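Local atomic coordinates of conserved hypothetical protein (Streptococcus pneumoniae, PDB entry 4QDY), a protein that is of unknown function and carries two YbbR-like domains, small beta-rich units joined here by one long strand. Residues G71-P76 against V97-K102; D19-S24 against D64-G69. All coordinates share one frame; numbering follows the deposited sequence.

Interaction 1: G71-P76 against V97-K102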
loop_
_atom_site.group_PDB
_atom_site.type_symbol
_atom_site.label_atom_id
_atom_site.label_comp_id
_atom_site.label_asym_id
_atom_site.label_seq_id
_atom_site.Cartn_x
_atom_site.Cartn_y
_atom_site.Cartn_z
ATOM N N GLY A 71 3.355 -8.031 -14.792
ATOM C CA GLY A 71 1.920 -7.961 -15.026
ATOM C C GLY A 71 1.094 -7.988 -13.758
ATOM O O GLY A 71 1.613 -8.270 -12.675
ATOM N N THR A 72 -0.207 -7.695 -13.896
ATOM C CA THR A 72 -1.165 -7.662 -12.792
ATOM C C THR A 72 -1.664 -9.113 -12.546
ATOM O O THR A 72 -1.985 -9.831 -13.496
ATOM C CB THR A 72 -2.300 -6.642 -13.080
ATOM O OG1 THR A 72 -3.219 -6.604 -11.989
ATOM C CG2 THR A 72 -3.042 -6.893 -14.398
ATOM N N ILE A 73 -1.661 -9.549 -11.265
ATOM C CA ILE A 73 -2.055 -10.899 -10.820
ATOM C C ILE A 73 -2.684 -10.833 -9.404
ATOM O O ILE A 73 -2.379 -9.913 -8.643
ATOM C CB ILE A 73 -0.813 -11.865 -10.847
ATOM C CG1 ILE A 73 -1.219 -13.358 -10.670
ATOM C CG2 ILE A 73 0.312 -11.425 -9.872
ATOM C CD1 ILE A 73 -0.086 -14.418 -10.759
ATOM N N GLU A 74 -3.556 -11.807 -9.060
ATOM C CA GLU A 74 -4.122 -11.895 -7.712
ATOM C C GLU A 74 -3.513 -13.126 -7.034
ATOM O O GLU A 74 -3.458 -14.204 -7.636
ATOM C CB GLU A 74 -5.664 -11.903 -7.672
ATOM C CG GLU A 74 -6.375 -13.058 -8.360
ATOM C CD GLU A 74 -7.859 -13.164 -8.059
ATOM O OE1 GLU A 74 -8.368 -12.372 -7.233
ATOM O OE2 GLU A 74 -8.506 -14.079 -8.617
ATOM N N VAL A 75 -2.993 -12.943 -5.808
ATOM C CA VAL A 75 -2.302 -14.006 -5.075
ATOM C C VAL A 75 -3.029 -14.323 -3.747
ATOM O O VAL A 75 -3.488 -13.405 -3.060
ATOM C CB VAL A 75 -0.808 -13.668 -4.809
ATOM C CG1 VAL A 75 0.009 -13.764 -6.093
ATOM C CG2 VAL A 75 -0.625 -12.304 -4.136
ATOM N N PRO A 76 -3.127 -15.624 -3.369
ATOM C CA PRO A 76 -3.798 -15.970 -2.107
ATOM C C PRO A 76 -2.914 -15.685 -0.902
ATOM O O PRO A 76 -1.712 -15.949 -0.940
ATOM C CB PRO A 76 -4.076 -17.476 -2.241
ATOM C CG PRO A 76 -3.635 -17.863 -3.629
ATOM C CD PRO A 76 -2.648 -16.837 -4.059
ATOM N N VAL A 97 -2.026 -7.633 -7.134
ATOM C CA VAL A 97 -0.716 -6.987 -7.203
ATOM C C VAL A 97 -0.323 -6.728 -8.669
ATOM O O VAL A 97 -0.429 -7.628 -9.506
ATOM C CB VAL A 97 0.368 -7.845 -6.485
ATOM C CG1 VAL A 97 1.718 -7.141 -6.476
ATOM C CG2 VAL A 97 -0.044 -8.194 -5.056
ATOM N N LYS A 98 0.148 -5.495 -8.955
ATOM C CA LYS A 98 0.677 -5.074 -10.254
ATOM C C LYS A 98 2.201 -5.153 -10.180
ATOM O O LYS A 98 2.841 -4.257 -9.619
ATOM C CB LYS A 98 0.181 -3.665 -10.645
ATOM C CG LYS A 98 0.717 -3.162 -11.990
ATOM C CD LYS A 98 0.363 -1.704 -12.247
ATOM C CE LYS A 98 0.983 -1.193 -13.526
ATOM N NZ LYS A 98 0.673 0.242 -13.752
ATOM N N ILE A 99 2.773 -6.250 -10.691
ATOM C CA ILE A 99 4.219 -6.462 -10.670
ATOM C C ILE A 99 4.804 -5.877 -11.956
ATOM O O ILE A 99 4.449 -6.309 -13.052
ATOM C CB ILE A 99 4.584 -7.964 -10.483
ATOM C CG1 ILE A 99 3.819 -8.585 -9.284
ATOM C CG2 ILE A 99 6.108 -8.145 -10.349
ATOM C CD1 ILE A 99 3.886 -10.119 -9.149
ATOM N N GLY A 100 5.661 -4.879 -11.800
ATOM C CA GLY A 100 6.339 -4.213 -12.905
ATOM C C GLY A 100 7.834 -4.173 -12.682
ATOM O O GLY A 100 8.286 -4.293 -11.541
ATOM N N LYS A 101 8.617 -4.014 -13.763
ATOM C CA LYS A 101 10.077 -3.936 -13.668
ATOM C C LYS A 101 10.472 -2.629 -12.979
ATOM O O LYS A 101 9.972 -1.561 -13.354
ATOM C CB LYS A 101 10.733 -4.056 -15.053
ATOM N N LYS A 102 11.312 -2.729 -11.929
ATOM C CA LYS A 102 11.784 -1.596 -11.132
ATOM C C LYS A 102 12.628 -0.662 -12.007
ATOM O O LYS A 102 13.685 -1.063 -12.503
ATOM C CB LYS A 102 12.588 -2.105 -9.924
ATOM C CG LYS A 102 12.964 -1.042 -8.897
ATOM C CD LYS A 102 13.920 -1.638 -7.871
ATOM C CE LYS A 102 14.266 -0.728 -6.717
ATOM N NZ LYS A 102 13.107 -0.483 -5.819
#
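The open end of the beta hairpin formed by strands 71-80 and 87-113 is held here, with Gly-71 paired to Ile-99, Thr-72 to Lys-98 and Ile-73 to Val-97. The axes of the two short strand segments approach to 4.5 Å with their directions 149° apart, so the pairing is antiparallel with a clear twist. Gly-71 N gives its hydrogen to Ile-99 O at 2.7 Å, and Ile-99 N returns a bond to Gly-71 O at 3.1 Å. The second hydrogen-bonded pair repeats this: Ile-73 N reaches Val-97 O, and Val-97 N meets Ile-73 O at 2.8 Å. Between the two, Thr-72 CA lies 3.4 Å from Val-97 O in a CA-H...O contact. On the face of Ile-73 and Ile-99 the side chains cross obliquely, Ile-73 CG2 touching Ile-99 CD1 at 3.9 Å. Ile-99 turns CG1 anti to its carbonyl carbon (chi1 -50°), which sends CD1 to that meeting. Val-75 CG2 lies 4.3 Å from Val-97 CG2. Thr-72 N bonds instead to Thr-156 OG1 of the second subunit. Cohesion therefore rests chiefly on four backbone bonds, backed by two aliphatic contacts, Ile-73 with Ile-99 and, more loosely, Val-75 with Val-97.

Interaction 2: D19-S24 against D64-G69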
loop_
_atom_site.group_PDB
_atom_site.type_symbol
_atom_site.label_atom_id
_atom_site.label_comp_id
_atom_site.label_asym_id
_atom_site.label_seq_id
_atom_site.Cartn_x
_atom_site.Cartn_y
_atom_site.Cartn_z
ATOM N N ASP A 19 3.005 -9.681 4.862
ATOM C CA ASP A 19 4.431 -9.885 4.635
ATOM C C ASP A 19 4.591 -10.474 3.230
ATOM O O ASP A 19 4.485 -11.683 3.031
ATOM C CB ASP A 19 5.053 -10.768 5.738
ATOM C CG ASP A 19 6.573 -10.738 5.804
ATOM O OD1 ASP A 19 7.223 -10.910 4.746
ATOM O OD2 ASP A 19 7.114 -10.607 6.924
ATOM N N ILE A 20 4.791 -9.591 2.249
ATOM C CA ILE A 20 4.907 -9.948 0.839
ATOM C C ILE A 20 6.363 -10.262 0.493
ATOM O O ILE A 20 7.234 -9.405 0.645
ATOM C CB ILE A 20 4.353 -8.807 -0.058
ATOM C CG1 ILE A 20 2.871 -8.518 0.279
ATOM C CG2 ILE A 20 4.531 -9.150 -1.542
ATOM C CD1 ILE A 20 2.261 -7.340 -0.386
ATOM N N ARG A 21 6.608 -11.488 -0.002
ATOM C CA ARG A 21 7.924 -11.945 -0.440
ATOM C C ARG A 21 8.041 -11.740 -1.954
ATOM O O ARG A 21 7.210 -12.249 -2.715
ATOM C CB ARG A 21 8.174 -13.416 -0.043
ATOM C CG ARG A 21 9.529 -13.952 -0.507
ATOM C CD ARG A 21 9.782 -15.383 -0.075
ATOM N NE ARG A 21 11.020 -15.908 -0.657
ATOM C CZ ARG A 21 12.225 -15.800 -0.104
ATOM N NH1 ARG A 21 12.376 -15.183 1.063
ATOM N NH2 ARG A 21 13.289 -16.304 -0.716
ATOM N N TYR A 22 9.069 -10.971 -2.374
ATOM C CA TYR A 22 9.377 -10.639 -3.768
ATOM C C TYR A 22 10.748 -9.964 -3.862
ATOM O O TYR A 22 11.211 -9.373 -2.882
ATOM C CB TYR A 22 8.283 -9.723 -4.376
ATOM C CG TYR A 22 8.326 -8.281 -3.914
ATOM C CD1 TYR A 22 7.894 -7.922 -2.639
ATOM C CD2 TYR A 22 8.722 -7.264 -4.778
ATOM C CE1 TYR A 22 7.934 -6.597 -2.210
ATOM C CE2 TYR A 22 8.738 -5.932 -4.369
ATOM C CZ TYR A 22 8.344 -5.602 -3.083
ATOM O OH TYR A 22 8.356 -4.287 -2.683
ATOM N N ASN A 23 11.380 -10.019 -5.049
ATOM C CA ASN A 23 12.668 -9.374 -5.278
ATOM C C ASN A 23 12.417 -7.881 -5.508
ATOM O O ASN A 23 12.085 -7.462 -6.620
ATOM C CB ASN A 23 13.417 -10.034 -6.447
ATOM C CG ASN A 23 14.835 -9.555 -6.672
ATOM O OD1 ASN A 23 15.317 -8.573 -6.090
ATOM N ND2 ASN A 23 15.545 -10.255 -7.539
ATOM N N SER A 24 12.555 -7.088 -4.429
ATOM C CA SER A 24 12.319 -5.641 -4.416
ATOM C C SER A 24 13.416 -4.857 -5.173
ATOM O O SER A 24 13.261 -3.650 -5.357
ATOM C CB SER A 24 12.227 -5.130 -2.980
ATOM O OG SER A 24 13.407 -5.409 -2.244
ATOM N N ASP A 64 3.381 -14.634 -1.509
ATOM C CA ASP A 64 4.612 -14.951 -2.237
ATOM C C ASP A 64 4.447 -14.595 -3.718
ATOM O O ASP A 64 3.502 -15.053 -4.361
ATOM C CB ASP A 64 4.966 -16.443 -2.057
ATOM C CG ASP A 64 6.321 -16.878 -2.586
ATOM O OD1 ASP A 64 7.150 -15.998 -2.903
ATOM O OD2 ASP A 64 6.577 -18.099 -2.616
ATOM N N LEU A 65 5.365 -13.765 -4.248
ATOM C CA LEU A 65 5.316 -13.303 -5.641
ATOM C C LEU A 65 6.503 -13.816 -6.480
ATOM O O LEU A 65 6.595 -13.467 -7.661
ATOM C CB LEU A 65 5.310 -11.758 -5.693
ATOM C CG LEU A 65 4.218 -10.982 -4.946
ATOM C CD1 LEU A 65 4.421 -9.499 -5.129
ATOM C CD2 LEU A 65 2.825 -11.349 -5.431
ATOM N N THR A 66 7.396 -14.634 -5.880
ATOM C CA THR A 66 8.611 -15.174 -6.512
ATOM C C THR A 66 8.308 -15.962 -7.807
ATOM O O THR A 66 9.054 -15.814 -8.782
ATOM C CB THR A 66 9.383 -16.083 -5.543
ATOM O OG1 THR A 66 8.498 -17.074 -5.019
ATOM C CG2 THR A 66 10.033 -15.308 -4.401
ATOM N N ASP A 67 7.229 -16.774 -7.822
ATOM C CA ASP A 67 6.834 -17.584 -8.981
ATOM C C ASP A 67 6.349 -16.702 -10.142
ATOM O O ASP A 67 6.725 -16.946 -11.290
ATOM C CB ASP A 67 5.734 -18.581 -8.588
ATOM N N ALA A 68 5.537 -15.674 -9.832
ATOM C CA ALA A 68 4.961 -14.737 -10.798
ATOM C C ALA A 68 6.028 -13.850 -11.451
ATOM O O ALA A 68 7.106 -13.639 -10.888
ATOM C CB ALA A 68 3.926 -13.861 -10.110
ATOM N N GLY A 69 5.705 -13.357 -12.643
ATOM C CA GLY A 69 6.554 -12.453 -13.405
ATOM C C GLY A 69 5.940 -11.071 -13.438
ATOM O O GLY A 69 5.257 -10.675 -12.489
#
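Asp-64 OD1 is gripped twice from within its own loop and lies alongside Arg-21 of the neighbouring strand. Thr-66 OG1 donates to Asp-64 OD1 at 2.7 Å, and Thr-66 N reaches the same Asp-64 OD1 at 3.3 Å, the latter closing an Asx turn. Both donors come from the same face of the carboxylate, the hydroxyl 37° and the amide 55° out of its plane. This double hold restrains the rotation of the acid and ties it to the start of the loop.

Across the contact, Arg-21 and Asp-64 form a parallel bridge pair and extend their side chains side by side in the same direction. Arg-21 CG stands anti to the backbone N (chi1 179°) and the chain stays extended to NE, which carries the aliphatic part past the carboxylate; Arg-21 CD is 3.9 Å from Asp-64 OD1. That oxygen sits at the guanidinium edge, near its plane, while the planes of the two groups are steeply inclined. The charges do not close into a salt bridge, since Arg-21 NE remains 4.5 Å from Asp-64 OD1, although their attraction may still contribute. Thr-66 CG2 touches the same arginine, obliquely to its guanidinium.

The backbone link is a single bond, Leu-65 N to Arg-21 O, at 2.8 Å. The CB of Leu-65 points toward the 19-24 segment. Leu-65 CD1 lies 3.6 Å from Ile-20 CG2, and Leu-65 CB packs on Tyr-22 CB.

Ile-20 N and Tyr-22 O bond to Glu-35 and Asn-15 of the second subunit. The contact continues the parallel pairing of strands 9-21 and 60-64 to the point where both segments pass into loop, with Leu-65 set against Ile-29 of strand 27-30, Val-75 of strand 71-80, and Val-97 and Ile-99 of strand 87-113.

Overall arrangement
Interactions 1 and 2 follow one another along the chain within the first of the two YbbR-like regions, and their centres are about 9 Å apart. Leu-65 joins them twice: Leu-65 CD2 lies 3.8 Å from Val-75 CG1, and Leu-65 CD1 lies 3.8 Å from Val-97 CG1, so the loop of interaction 2 packs on both strands of interaction 1. Farther along, Ile-99 CG2 approaches Gly-69 O at 3.4 Å, and Lys-102 NZ makes a weak hydrogen bond to Ser-24 O. Both contacts also meet the second subunit. A PEG molecule, probably from the crystallisation liquor, lies about 6 Å from the Thr-66 side chain.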